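Long-range contacts in conserved domain protein (Bacillus anthracis, PDB 3FBQ), which is of unknown function but carries sequence families of the immunoglobulin-like E-set clan and folds mainly into antiparallel beta sheets: residues T29-T34 against V42-V47; N38-T43 against L60-D65; G51-I56 against M101-H106; V115-N120 against L141-M146. All coordinates share one frame; numbering follows the deposited sequence.

Contact 1 of 4, residues T29-T34 against V42-V47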
loop_
_atom_site.group_PDB
_atom_site.type_symbol
_atom_site.label_atom_id
_atom_site.label_comp_id
_atom_site.label_asym_id
_atom_site.label_seq_id
_atom_site.Cartn_x
_atom_site.Cartn_y
_atom_site.Cartn_z
ATOM N N THR A 29 -16.831 -22.130 0.855
ATOM C CA THR A 29 -17.793 -21.636 -0.111
ATOM C C THR A 29 -16.959 -21.233 -1.289
ATOM O O THR A 29 -16.048 -20.351 -1.187
ATOM C CB THR A 29 -18.500 -20.372 0.367
ATOM O OG1 THR A 29 -19.008 -20.575 1.679
ATOM C CG2 THR A 29 -19.581 -19.949 -0.597
ATOM N N GLU A 30 -17.278 -21.883 -2.388
ATOM C CA GLU A 30 -16.539 -21.714 -3.595
ATOM C C GLU A 30 -17.121 -20.516 -4.283
ATOM O O GLU A 30 -18.332 -20.499 -4.484
ATOM C CB GLU A 30 -16.732 -22.935 -4.486
ATOM C CG GLU A 30 -16.644 -22.620 -5.948
ATOM C CD GLU A 30 -16.307 -23.856 -6.770
ATOM O OE1 GLU A 30 -15.138 -24.289 -6.705
ATOM O OE2 GLU A 30 -17.229 -24.402 -7.457
ATOM N N LEU A 31 -16.304 -19.520 -4.646
ATOM C CA LEU A 31 -16.917 -18.499 -5.456
ATOM C C LEU A 31 -16.338 -18.130 -6.810
ATOM O O LEU A 31 -17.065 -17.731 -7.696
ATOM C CB LEU A 31 -17.423 -17.322 -4.643
ATOM C CG LEU A 31 -16.706 -16.509 -3.584
ATOM C CD1 LEU A 31 -16.083 -15.324 -4.258
ATOM C CD2 LEU A 31 -17.816 -16.042 -2.717
ATOM N N ASN A 32 -15.059 -18.315 -7.023
ATOM C CA ASN A 32 -14.555 -18.077 -8.350
ATOM C C ASN A 32 -15.096 -16.748 -8.918
ATOM O O ASN A 32 -15.342 -16.595 -10.080
ATOM C CB ASN A 32 -14.804 -19.282 -9.260
ATOM C CG ASN A 32 -14.272 -20.561 -8.678
ATOM O OD1 ASN A 32 -13.156 -20.615 -8.138
ATOM N ND2 ASN A 32 -15.084 -21.611 -8.736
ATOM N N MET A 33 -15.266 -15.761 -8.066
ATOM C CA MET A 33 -15.601 -14.412 -8.533
ATOM C C MET A 33 -14.334 -13.632 -9.021
ATOM O O MET A 33 -13.291 -13.637 -8.350
ATOM C CB MET A 33 -16.453 -13.737 -7.469
ATOM C CG MET A 33 -16.073 -12.374 -7.063
ATOM S SD MET A 33 -17.293 -11.871 -5.786
ATOM C CE MET A 33 -18.457 -10.891 -6.799
ATOM N N THR A 34 -14.418 -13.048 -10.216
ATOM C CA THR A 34 -13.249 -12.473 -10.903
ATOM C C THR A 34 -13.279 -10.953 -11.071
ATOM O O THR A 34 -14.330 -10.385 -11.264
ATOM C CB THR A 34 -13.082 -13.064 -12.327
ATOM O OG1 THR A 34 -13.266 -14.479 -12.257
ATOM C CG2 THR A 34 -11.712 -12.837 -12.831
ATOM N N VAL A 42 -7.582 -11.244 -11.340
ATOM C CA VAL A 42 -7.583 -11.818 -9.970
ATOM C C VAL A 42 -8.933 -12.515 -9.677
ATOM O O VAL A 42 -9.962 -11.890 -9.860
ATOM C CB VAL A 42 -7.356 -10.777 -8.872
ATOM C CG1 VAL A 42 -7.373 -11.455 -7.437
ATOM C CG2 VAL A 42 -6.026 -9.976 -9.109
ATOM N N THR A 43 -8.891 -13.807 -9.271
ATOM C CA THR A 43 -10.015 -14.606 -8.849
ATOM C C THR A 43 -9.905 -14.929 -7.393
ATOM O O THR A 43 -8.825 -15.234 -6.893
ATOM C CB THR A 43 -10.006 -15.904 -9.574
ATOM O OG1 THR A 43 -10.045 -15.558 -10.944
ATOM C CG2 THR A 43 -11.295 -16.791 -9.268
ATOM N N ILE A 44 -11.032 -14.864 -6.692
ATOM C CA ILE A 44 -11.074 -15.204 -5.275
ATOM C C ILE A 44 -11.860 -16.490 -5.040
ATOM O O ILE A 44 -13.090 -16.478 -4.991
ATOM C CB ILE A 44 -11.702 -14.070 -4.442
ATOM C CG1 ILE A 44 -10.624 -13.334 -3.644
ATOM C CG2 ILE A 44 -12.774 -14.623 -3.515
ATOM C CD1 ILE A 44 -11.069 -12.913 -2.262
ATOM N N ASN A 45 -11.141 -17.598 -4.895
ATOM C CA ASN A 45 -11.717 -18.920 -5.115
ATOM C C ASN A 45 -12.524 -19.402 -3.914
ATOM O O ASN A 45 -13.723 -19.143 -3.817
ATOM C CB ASN A 45 -10.621 -19.932 -5.453
ATOM C CG ASN A 45 -10.038 -19.720 -6.836
ATOM O OD1 ASN A 45 -10.695 -19.975 -7.845
ATOM N ND2 ASN A 45 -8.797 -19.250 -6.890
ATOM N N ASP A 46 -11.859 -20.104 -3.003
ATOM C CA ASP A 46 -12.521 -20.662 -1.830
ATOM C C ASP A 46 -12.614 -19.633 -0.709
ATOM O O ASP A 46 -11.697 -18.836 -0.507
ATOM C CB ASP A 46 -11.785 -21.910 -1.341
ATOM C CG ASP A 46 -11.978 -23.100 -2.261
ATOM O OD1 ASP A 46 -11.420 -24.177 -1.966
ATOM O OD2 ASP A 46 -12.689 -22.956 -3.278
ATOM N N VAL A 47 -13.725 -19.657 0.019
ATOM C CA VAL A 47 -13.933 -18.736 1.130
ATOM C C VAL A 47 -14.449 -19.467 2.365
ATOM O O VAL A 47 -15.252 -20.394 2.259
ATOM C CB VAL A 47 -14.924 -17.616 0.758
ATOM C CG1 VAL A 47 -16.310 -18.193 0.515
ATOM C CG2 VAL A 47 -14.962 -16.557 1.849
#

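Contact 2 of 4, residues N38-T43 against L60-D65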
loop_
_atom_site.group_PDB
_atom_site.type_symbol
_atom_site.label_atom_id
_atom_site.label_comp_id
_atom_site.label_asym_id
_atom_site.label_seq_id
_atom_site.Cartn_x
_atom_site.Cartn_y
_atom_site.Cartn_z
ATOM N N ASN A 38 -5.814 -4.195 -16.540
ATOM C CA ASN A 38 -4.408 -4.102 -16.867
ATOM C C ASN A 38 -3.650 -5.331 -17.166
ATOM O O ASN A 38 -2.482 -5.416 -16.778
ATOM C CB ASN A 38 -3.650 -3.518 -15.724
ATOM C CG ASN A 38 -3.490 -2.078 -15.850
ATOM O OD1 ASN A 38 -4.288 -1.334 -15.258
ATOM N ND2 ASN A 38 -2.491 -1.629 -16.648
ATOM N N GLY A 39 -4.266 -6.267 -17.846
ATOM C CA GLY A 39 -3.626 -7.524 -18.106
ATOM C C GLY A 39 -3.630 -8.505 -16.951
ATOM O O GLY A 39 -3.098 -9.616 -17.103
ATOM N N VAL A 40 -4.223 -8.125 -15.810
ATOM C CA VAL A 40 -4.237 -8.975 -14.635
ATOM C C VAL A 40 -5.671 -9.398 -14.140
ATOM O O VAL A 40 -6.482 -8.585 -13.674
ATOM C CB VAL A 40 -3.390 -8.276 -13.474
ATOM C CG1 VAL A 40 -3.190 -9.184 -12.235
ATOM C CG2 VAL A 40 -2.049 -7.795 -14.011
ATOM N N LYS A 41 -5.929 -10.698 -14.195
ATOM C CA LYS A 41 -7.166 -11.285 -13.743
ATOM C C LYS A 41 -6.927 -11.812 -12.360
ATOM O O LYS A 41 -6.098 -12.713 -12.207
ATOM C CB LYS A 41 -7.496 -12.441 -14.707
ATOM C CG LYS A 41 -8.946 -12.924 -14.669
ATOM C CD LYS A 41 -9.314 -13.930 -15.756
ATOM C CE LYS A 41 -10.668 -14.551 -15.384
ATOM N NZ LYS A 41 -11.080 -15.837 -16.072
ATOM N N VAL A 42 -7.582 -11.244 -11.340
ATOM C CA VAL A 42 -7.583 -11.818 -9.970
ATOM C C VAL A 42 -8.933 -12.515 -9.677
ATOM O O VAL A 42 -9.962 -11.890 -9.860
ATOM C CB VAL A 42 -7.356 -10.777 -8.872
ATOM C CG1 VAL A 42 -7.373 -11.455 -7.437
ATOM C CG2 VAL A 42 -6.026 -9.976 -9.109
ATOM N N THR A 43 -8.891 -13.807 -9.271
ATOM C CA THR A 43 -10.015 -14.606 -8.849
ATOM C C THR A 43 -9.905 -14.929 -7.393
ATOM O O THR A 43 -8.825 -15.234 -6.893
ATOM C CB THR A 43 -10.006 -15.904 -9.574
ATOM O OG1 THR A 43 -10.045 -15.558 -10.944
ATOM C CG2 THR A 43 -11.295 -16.791 -9.268
ATOM N N LEU A 60 -4.107 -15.606 -9.558
ATOM C CA LEU A 60 -3.635 -14.395 -10.099
ATOM C C LEU A 60 -3.076 -14.824 -11.456
ATOM O O LEU A 60 -2.232 -15.715 -11.498
ATOM C CB LEU A 60 -2.576 -13.871 -9.144
ATOM C CG LEU A 60 -1.787 -12.636 -9.517
ATOM C CD1 LEU A 60 -2.733 -11.505 -9.366
ATOM C CD2 LEU A 60 -0.584 -12.490 -8.599
ATOM N N GLU A 61 -3.620 -14.256 -12.545
ATOM C CA GLU A 61 -3.216 -14.593 -13.895
ATOM C C GLU A 61 -2.897 -13.339 -14.633
ATOM O O GLU A 61 -3.616 -12.353 -14.511
ATOM C CB GLU A 61 -4.302 -15.298 -14.659
ATOM C CG GLU A 61 -4.655 -16.600 -14.070
ATOM C CD GLU A 61 -5.916 -17.094 -14.663
ATOM O OE1 GLU A 61 -5.982 -17.024 -15.914
ATOM O OE2 GLU A 61 -6.840 -17.497 -13.895
ATOM N N SER A 62 -1.824 -13.376 -15.408
ATOM C CA SER A 62 -1.374 -12.225 -16.086
ATOM C C SER A 62 -0.980 -12.432 -17.536
ATOM O O SER A 62 -0.980 -13.543 -18.032
ATOM C CB SER A 62 -0.188 -11.677 -15.391
ATOM O OG SER A 62 0.184 -10.554 -16.161
ATOM N N GLU A 63 -0.642 -11.339 -18.212
ATOM C CA GLU A 63 -0.434 -11.363 -19.655
ATOM C C GLU A 63 1.048 -11.481 -19.997
ATOM O O GLU A 63 1.453 -11.250 -21.136
ATOM C CB GLU A 63 -1.024 -10.109 -20.304
ATOM C CG GLU A 63 -2.536 -10.004 -20.185
ATOM C CD GLU A 63 -3.261 -10.779 -21.267
ATOM O OE1 GLU A 63 -2.773 -11.863 -21.652
ATOM O OE2 GLU A 63 -4.319 -10.306 -21.733
ATOM N N GLN A 64 1.852 -11.841 -19.002
ATOM C CA GLN A 64 3.175 -11.251 -18.833
ATOM C C GLN A 64 3.735 -11.540 -17.445
ATOM O O GLN A 64 2.998 -11.561 -16.459
ATOM C CB GLN A 64 3.121 -9.741 -19.074
ATOM C CG GLN A 64 2.594 -8.941 -17.894
ATOM C CD GLN A 64 3.586 -7.906 -17.401
ATOM O OE1 GLN A 64 4.360 -7.351 -18.182
ATOM N NE2 GLN A 64 3.570 -7.642 -16.101
ATOM N N ASP A 65 5.043 -11.762 -17.375
ATOM C CA ASP A 65 5.634 -12.519 -16.278
ATOM C C ASP A 65 5.463 -11.790 -14.950
ATOM O O ASP A 65 5.776 -10.605 -14.837
ATOM C CB ASP A 65 7.118 -12.783 -16.546
ATOM C CG ASP A 65 7.373 -14.176 -17.087
ATOM O OD1 ASP A 65 6.754 -14.542 -18.108
ATOM O OD2 ASP A 65 8.194 -14.905 -16.491
#

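Contact 3 of 4, residues G51-I56 against M101-H106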
loop_
_atom_site.group_PDB
_atom_site.type_symbol
_atom_site.label_atom_id
_atom_site.label_comp_id
_atom_site.label_asym_id
_atom_site.label_seq_id
_atom_site.Cartn_x
_atom_site.Cartn_y
_atom_site.Cartn_z
ATOM N N GLY A 51 -15.394 -17.897 12.204
ATOM C CA GLY A 51 -15.893 -17.053 13.289
ATOM C C GLY A 51 -14.755 -16.216 13.861
ATOM O O GLY A 51 -14.959 -15.060 14.319
ATOM N N ARG A 52 -13.545 -16.776 13.835
ATOM C CA ARG A 52 -12.430 -16.050 14.390
ATOM C C ARG A 52 -11.594 -15.520 13.263
ATOM O O ARG A 52 -11.162 -14.368 13.295
ATOM C CB ARG A 52 -11.567 -16.918 15.313
ATOM C CG ARG A 52 -10.229 -16.280 15.772
ATOM C CD ARG A 52 -10.287 -14.842 16.403
ATOM N NE ARG A 52 -11.333 -14.749 17.419
ATOM C CZ ARG A 52 -11.728 -13.621 18.026
ATOM N NH1 ARG A 52 -12.692 -13.652 18.912
ATOM N NH2 ARG A 52 -11.160 -12.455 17.776
ATOM N N THR A 53 -11.313 -16.399 12.293
ATOM C CA THR A 53 -10.387 -16.056 11.240
ATOM C C THR A 53 -11.032 -16.296 9.849
ATOM O O THR A 53 -11.913 -17.164 9.696
ATOM C CB THR A 53 -8.900 -16.563 11.486
ATOM O OG1 THR A 53 -8.380 -17.083 10.276
ATOM C CG2 THR A 53 -8.729 -17.619 12.542
ATOM N N LEU A 54 -10.685 -15.470 8.861
ATOM C CA LEU A 54 -11.279 -15.576 7.543
ATOM C C LEU A 54 -10.158 -15.934 6.596
ATOM O O LEU A 54 -9.099 -15.302 6.620
ATOM C CB LEU A 54 -11.877 -14.260 7.166
ATOM C CG LEU A 54 -12.148 -14.063 5.681
ATOM C CD1 LEU A 54 -13.457 -14.731 5.178
ATOM C CD2 LEU A 54 -12.127 -12.531 5.387
ATOM N N SER A 55 -10.338 -16.998 5.829
ATOM C CA SER A 55 -9.267 -17.440 4.987
ATOM C C SER A 55 -9.848 -17.497 3.628
ATOM O O SER A 55 -11.016 -17.871 3.414
ATOM C CB SER A 55 -8.643 -18.774 5.394
ATOM O OG SER A 55 -8.818 -19.043 6.789
ATOM N N ILE A 56 -9.021 -17.057 2.703
ATOM C CA ILE A 56 -9.411 -16.843 1.349
ATOM C C ILE A 56 -8.335 -17.379 0.417
ATOM O O ILE A 56 -7.121 -17.312 0.711
ATOM C CB ILE A 56 -9.583 -15.350 1.200
ATOM C CG1 ILE A 56 -11.033 -15.086 1.031
ATOM C CG2 ILE A 56 -8.554 -14.622 0.204
ATOM C CD1 ILE A 56 -11.216 -13.656 0.834
ATOM N N MET A 101 -3.061 -17.661 -0.725
ATOM C CA MET A 101 -4.088 -17.661 0.342
ATOM C C MET A 101 -3.871 -16.396 1.129
ATOM O O MET A 101 -2.733 -16.039 1.427
ATOM C CB MET A 101 -3.966 -18.938 1.238
ATOM C CG MET A 101 -4.835 -19.002 2.553
ATOM S SD MET A 101 -4.816 -20.647 3.435
ATOM C CE MET A 101 -3.125 -20.649 3.888
ATOM N N VAL A 102 -4.928 -15.665 1.423
ATOM C CA VAL A 102 -4.816 -14.647 2.493
ATOM C C VAL A 102 -5.759 -14.930 3.703
ATOM O O VAL A 102 -6.927 -15.376 3.544
ATOM C CB VAL A 102 -4.735 -13.146 2.036
ATOM C CG1 VAL A 102 -4.986 -12.886 0.512
ATOM C CG2 VAL A 102 -5.576 -12.332 2.880
ATOM N N THR A 103 -5.236 -14.637 4.882
ATOM C CA THR A 103 -5.799 -15.029 6.147
ATOM C C THR A 103 -5.968 -13.775 6.982
ATOM O O THR A 103 -5.003 -13.087 7.170
ATOM C CB THR A 103 -4.690 -15.852 6.821
ATOM O OG1 THR A 103 -4.853 -17.190 6.421
ATOM C CG2 THR A 103 -4.651 -15.768 8.331
ATOM N N THR A 104 -7.137 -13.469 7.529
ATOM C CA THR A 104 -7.201 -12.369 8.508
ATOM C C THR A 104 -7.900 -12.775 9.830
ATOM O O THR A 104 -8.921 -13.454 9.817
ATOM C CB THR A 104 -7.838 -11.143 7.880
ATOM O OG1 THR A 104 -7.219 -10.935 6.615
ATOM C CG2 THR A 104 -7.638 -9.906 8.741
ATOM N N THR A 105 -7.331 -12.371 10.958
ATOM C CA THR A 105 -7.883 -12.685 12.249
ATOM C C THR A 105 -8.314 -11.393 12.937
ATOM O O THR A 105 -7.485 -10.503 13.147
ATOM C CB THR A 105 -6.840 -13.465 13.094
ATOM O OG1 THR A 105 -6.530 -14.633 12.342
ATOM C CG2 THR A 105 -7.413 -13.938 14.374
ATOM N N HIS A 106 -9.588 -11.282 13.288
ATOM C CA HIS A 106 -10.026 -10.106 13.984
ATOM C C HIS A 106 -9.825 -10.319 15.533
ATOM O O HIS A 106 -9.619 -11.461 15.960
ATOM C CB HIS A 106 -11.451 -9.825 13.594
ATOM C CG HIS A 106 -12.438 -10.650 14.350
ATOM N ND1 HIS A 106 -12.970 -11.816 13.855
ATOM C CD2 HIS A 106 -12.976 -10.485 15.580
ATOM C CE1 HIS A 106 -13.805 -12.330 14.735
ATOM N NE2 HIS A 106 -13.836 -11.536 15.789
#

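Contact 4 of 4, residues V115-N120 against L141-M146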
loop_
_atom_site.group_PDB
_atom_site.type_symbol
_atom_site.label_atom_id
_atom_site.label_comp_id
_atom_site.label_asym_id
_atom_site.label_seq_id
_atom_site.Cartn_x
_atom_site.Cartn_y
_atom_site.Cartn_z
ATOM N N VAL A 115 -18.915 -12.209 8.597
ATOM C CA VAL A 115 -17.746 -11.351 8.447
ATOM C C VAL A 115 -17.893 -10.582 7.149
ATOM O O VAL A 115 -17.900 -11.187 6.095
ATOM C CB VAL A 115 -16.410 -12.149 8.316
ATOM C CG1 VAL A 115 -15.217 -11.185 8.056
ATOM C CG2 VAL A 115 -16.126 -12.972 9.530
ATOM N N ASN A 116 -17.991 -9.263 7.225
ATOM C CA ASN A 116 -17.950 -8.411 6.044
ATOM C C ASN A 116 -16.535 -8.027 5.744
ATOM O O ASN A 116 -15.830 -7.436 6.570
ATOM C CB ASN A 116 -18.784 -7.159 6.280
ATOM C CG ASN A 116 -20.146 -7.494 6.901
ATOM O OD1 ASN A 116 -21.005 -8.114 6.240
ATOM N ND2 ASN A 116 -20.369 -7.078 8.176
ATOM N N PHE A 117 -16.053 -8.332 4.568
ATOM C CA PHE A 117 -14.665 -7.905 4.345
ATOM C C PHE A 117 -14.476 -7.218 3.003
ATOM O O PHE A 117 -15.371 -7.331 2.167
ATOM C CB PHE A 117 -13.741 -9.091 4.504
ATOM C CG PHE A 117 -13.985 -10.119 3.500
ATOM C CD1 PHE A 117 -13.268 -10.119 2.323
ATOM C CD2 PHE A 117 -15.022 -11.059 3.683
ATOM C CE1 PHE A 117 -13.499 -11.083 1.349
ATOM C CE2 PHE A 117 -15.284 -12.061 2.704
ATOM C CZ PHE A 117 -14.498 -12.080 1.543
ATOM N N ARG A 118 -13.356 -6.507 2.809
ATOM C CA ARG A 118 -13.051 -5.983 1.468
ATOM C C ARG A 118 -11.658 -6.345 1.157
ATOM O O ARG A 118 -10.719 -6.096 1.954
ATOM C CB ARG A 118 -13.247 -4.455 1.279
ATOM C CG ARG A 118 -14.393 -3.886 2.137
ATOM C CD ARG A 118 -15.433 -2.949 1.490
ATOM N NE ARG A 118 -14.890 -1.639 1.119
ATOM C CZ ARG A 118 -15.594 -0.550 0.748
ATOM N NH1 ARG A 118 -16.936 -0.550 0.709
ATOM N NH2 ARG A 118 -14.937 0.568 0.411
ATOM N N TRP A 119 -11.498 -6.940 -0.010
ATOM C CA TRP A 119 -10.161 -7.191 -0.544
ATOM C C TRP A 119 -9.830 -6.143 -1.601
ATOM O O TRP A 119 -10.386 -6.145 -2.690
ATOM C CB TRP A 119 -10.069 -8.618 -1.105
ATOM C CG TRP A 119 -8.676 -9.065 -1.265
ATOM C CD1 TRP A 119 -7.595 -8.629 -0.552
ATOM C CD2 TRP A 119 -8.183 -10.026 -2.196
ATOM N NE1 TRP A 119 -6.453 -9.265 -0.977
ATOM C CE2 TRP A 119 -6.774 -10.116 -1.993
ATOM C CE3 TRP A 119 -8.785 -10.826 -3.190
ATOM C CZ2 TRP A 119 -5.968 -10.977 -2.728
ATOM C CZ3 TRP A 119 -7.995 -11.704 -3.905
ATOM C CH2 TRP A 119 -6.593 -11.769 -3.683
ATOM N N ASN A 120 -8.950 -5.224 -1.265
ATOM C CA ASN A 120 -8.722 -4.060 -2.135
ATOM C C ASN A 120 -7.277 -4.080 -2.636
ATOM O O ASN A 120 -6.351 -3.784 -1.847
ATOM C CB ASN A 120 -9.021 -2.694 -1.423
ATOM C CG ASN A 120 -10.493 -2.545 -0.965
ATOM O OD1 ASN A 120 -11.442 -2.955 -1.661
ATOM N ND2 ASN A 120 -10.680 -1.963 0.211
ATOM N N LEU A 141 -17.420 -8.298 0.042
ATOM C CA LEU A 141 -18.447 -9.319 0.237
ATOM C C LEU A 141 -18.581 -9.773 1.699
ATOM O O LEU A 141 -17.685 -9.569 2.504
ATOM C CB LEU A 141 -18.230 -10.477 -0.773
ATOM C CG LEU A 141 -16.789 -10.961 -0.903
ATOM C CD1 LEU A 141 -16.773 -12.265 -0.256
ATOM C CD2 LEU A 141 -16.335 -11.146 -2.336
ATOM N N THR A 142 -19.697 -10.344 2.107
ATOM C CA THR A 142 -19.719 -10.764 3.519
ATOM C C THR A 142 -19.882 -12.311 3.567
ATOM O O THR A 142 -20.618 -12.882 2.761
ATOM C CB THR A 142 -20.808 -10.033 4.269
ATOM O OG1 THR A 142 -22.037 -10.649 3.978
ATOM C CG2 THR A 142 -20.981 -8.592 3.732
ATOM N N VAL A 143 -19.190 -12.990 4.484
ATOM C CA VAL A 143 -19.324 -14.449 4.599
ATOM C C VAL A 143 -19.957 -14.901 5.942
ATOM O O VAL A 143 -19.601 -14.388 6.984
ATOM C CB VAL A 143 -17.949 -15.166 4.415
ATOM C CG1 VAL A 143 -17.058 -14.864 5.586
ATOM C CG2 VAL A 143 -18.119 -16.653 4.294
ATOM N N LYS A 144 -20.885 -15.850 5.872
ATOM C CA LYS A 144 -21.350 -16.559 7.057
ATOM C C LYS A 144 -20.282 -17.509 7.587
ATOM O O LYS A 144 -19.714 -18.303 6.837
ATOM C CB LYS A 144 -22.635 -17.331 6.749
ATOM C CG LYS A 144 -23.438 -17.715 7.982
ATOM C CD LYS A 144 -24.819 -18.224 7.605
ATOM C CE LYS A 144 -25.359 -19.184 8.652
ATOM N NZ LYS A 144 -26.219 -18.490 9.651
ATOM N N SER A 145 -20.015 -17.421 8.886
ATOM C CA SER A 145 -19.030 -18.284 9.533
ATOM C C SER A 145 -19.550 -19.686 9.747
ATOM O O SER A 145 -20.701 -19.876 10.090
ATOM C CB SER A 145 -18.715 -17.733 10.907
ATOM O OG SER A 145 -18.110 -16.454 10.845
ATOM N N MET A 146 -18.685 -20.685 9.623
ATOM C CA MET A 146 -19.022 -21.981 10.166
ATOM C C MET A 146 -19.215 -21.836 11.685
ATOM O O MET A 146 -18.598 -20.972 12.293
ATOM C CB MET A 146 -18.096 -23.135 9.684
ATOM C CG MET A 146 -16.606 -23.106 9.952
ATOM S SD MET A 146 -15.697 -24.482 9.083
ATOM C CE MET A 146 -17.139 -25.389 8.950
#

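Contact 1 of 4, residues T29-T34 against V42-V47
The amides of Asn32 and Asn45 meet across the two strands with their planes 68° apart, so that neither lies flat on a face of the other. The carboxylates of Glu30 and Asp46 also come together on this surface, Glu30 OE1 lying 4.4 Å from Asp46 OD2. Lys25 NZ answers the negative charge: it forms a salt bridge with Asp46 OD2 and a long, weak ion pair with Glu30 OE1, which would probably ease the mutual repulsion of the acids. A little farther along, Thr34 OG1 and Thr43 OG1 approach to 3.6 Å. With OG1 of Thr43 beside the backbone N (chi1 -58°), the methyl CG2 falls anti to that N and lies against the main chain of Asn32, 3.6 Å from Asn32 CA. Beyond the acids and amides, Leu31 brings CD1 alongside Ile44, 3.5 Å from CG2 of that residue, the two side chains running the same way.

The backbones are antiparallel, but the ladder is interrupted. Thr29 N bonds Val47 O at 2.7 Å, and Leu31 N bonds Asn45 O at 2.7 Å. The ladder resumes where Ile44 N reaches Met33 O at 3.1 Å, one residue out of step. Asn32, with both backbone angles positive (phi 46°), sits in this slip. Thr34 then pairs with a strand of the second subunit, which carries the sheet across the interface. The result is a beta hairpin whose first strand, 29-37, is interrupted by a beta bulge.

Contact 2 of 4, residues N38-T43 against L60-D65
Leu60 reaches over to two valines of the neighbouring strand with a single methyl, its CD1 lying 3.7 Å from Val40 CG1 and 3.6 Å from Val42 CG2. The conformation explains the reach: CG of Leu60 is anti to the backbone N (chi1 174°), and the methyl it presents meets different branches of the two valines. In Val40 the touching branch is the one anti to its N, whereas in Val42 it is the one anti to the carbonyl carbon. Both valines also pack on strand 131-144, where Trp137 NE1 donates to Val40 O.

On the reverse face, Lys41 and Glu61 are a hydrogen-bonded pair, Lys41 N to Glu61 O and Glu61 N to Lys41 O each measuring 2.9 Å. Their side chains both run out extended beyond CG, yet the charged ends stay apart, Lys41 NZ standing 5.0 Å from Glu61 OE2. The ammonium instead donates to Pro221 O of the second subunit, and Glu61 OE1 has a long, weak ion pair with Lys97.

Near Gly39, Ser62 turns OG anti to its own N (chi1 179°) and donates to Gln64 O at 3.0 Å, bracing the turn that follows. Glu63 sets CG anti to the carbonyl carbon (chi1 -65°), which brings it beside Gly39, whose backbone angles suit a residue without CB.

The chemistry is thus divided between the faces: aliphatic contact on the side of the valines, and on the other side opposite charges that probably attract one another only at a distance, with the lysine spent on the subunit interface.

Contact 3 of 4, residues G51-I56 against M101-H106
Leu54 with Thr104 and Ile56 with Val102 form hydrogen-bonded pairs, alternating with the non-hydrogen-bonded pairs Thr53 with Thr105 and Ser55 with Thr103, in a ladder whose strands run 169° apart and whose rungs at Leu54 are even, N to Thr104 O and O to Thr104 N both 2.8 Å.

Past Thr53 the guanidinium of Arg52 lies on the imidazole of His106, centres 4.2 Å apart and planes 28° from parallel. The overlap is offset: NH2 sits over the rim of the ring, and NE2 over the rim of the guanidinium. The bend at chi2 carries CD of the arginine past the methyl of Thr105, 3.6 Å from CG2, and the further bend at chi3 turns the guanidinium onto the ring. The same NH2 donates to His106 O at 2.6 Å. That oxygen lies in the guanidinium plane, though the nitrogen stands above the plane of the carbonyl. Between the two backbones His106 N reaches Arg52 O in only a weak bond, and side chains take over. Arg52 is held further by NE to Tyr179 OH and NH1 to Asp108 O, while His106 NE2 bonds Asn110 O and Gly51 O lies at the edge of its ring. The stacked pair is therefore fixed from several directions, which limits rotation of either group.

At the opposite end, Ile56 CG2 touches Val102 CG1 at 4.0 Å. Around this ladder, strand 40-49 flanks 53-62 and strand 84-92 flanks 97-106, while Leu54, Ile56 and Val102 turn to strands 71-78 and 114-126 of the facing sheet.

Contact 4 of 4, residues V115-N120 against L141-M146
Val115 and Val143 face each other in a beta hairpin, strands 114-126 and 131-144, which forms two-thirds of the smaller sheet of a beta sandwich. Their backbones exchange two bonds, Val115 N to Val143 O at 2.8 Å and Val143 N to Val115 O at 2.7 Å, and Val115 CB rests 3.9 Å from Val143 CG1. Next along, Phe117 N donates to Leu141 O at 2.9 Å, almost straight at 174°. The Phe117 side chain is set between the backbone N and the carbonyl carbon (chi1 64°), which swings its ring back across the neighbouring strand. One face of the ring therefore looks onto Leu141 O, 3.3 Å from CD2 of the phenylalanine, with the leucine side chain running beside it and Val143 N near the ring edge.

Farther out, Leu54 and Ile56 of the opposing sheet press on Phe117, and Leu54 also touches Val143, so the ring is positioned from both sheets. Leu76 of strand 71-78 completes its surroundings. Beyond the last pair Ser145 still bonds Asp113 through the backbone, and its OG is hydrogen-bonded to Lys112 O, Asp113 O and Ser49 OG.

In the fold
Contacts 1, 2 and 3 are successive pairings in one five-stranded antiparallel sheet, whereas contact 4 belongs to the three-stranded sheet packed against it. Contacts 1 and 2 share strand 40-49, and contacts 2 and 3 share strand 53-62. Contact 3 is buried near the centre of the chain; the others are partly buried, and contacts 1 and 2 lie where the second subunit attaches, with charged and amide groups on their outward side. Contacts 3 and 4 lie about 9 Å apart between centres, and Leu54 and Ile56 meet Phe117 between the sheets. Trp119 likewise joins contact 4 to contact 1 through Ile44. Aliphatic and aromatic packing binds the sheets; polar groups lie mainly outward and around Arg52.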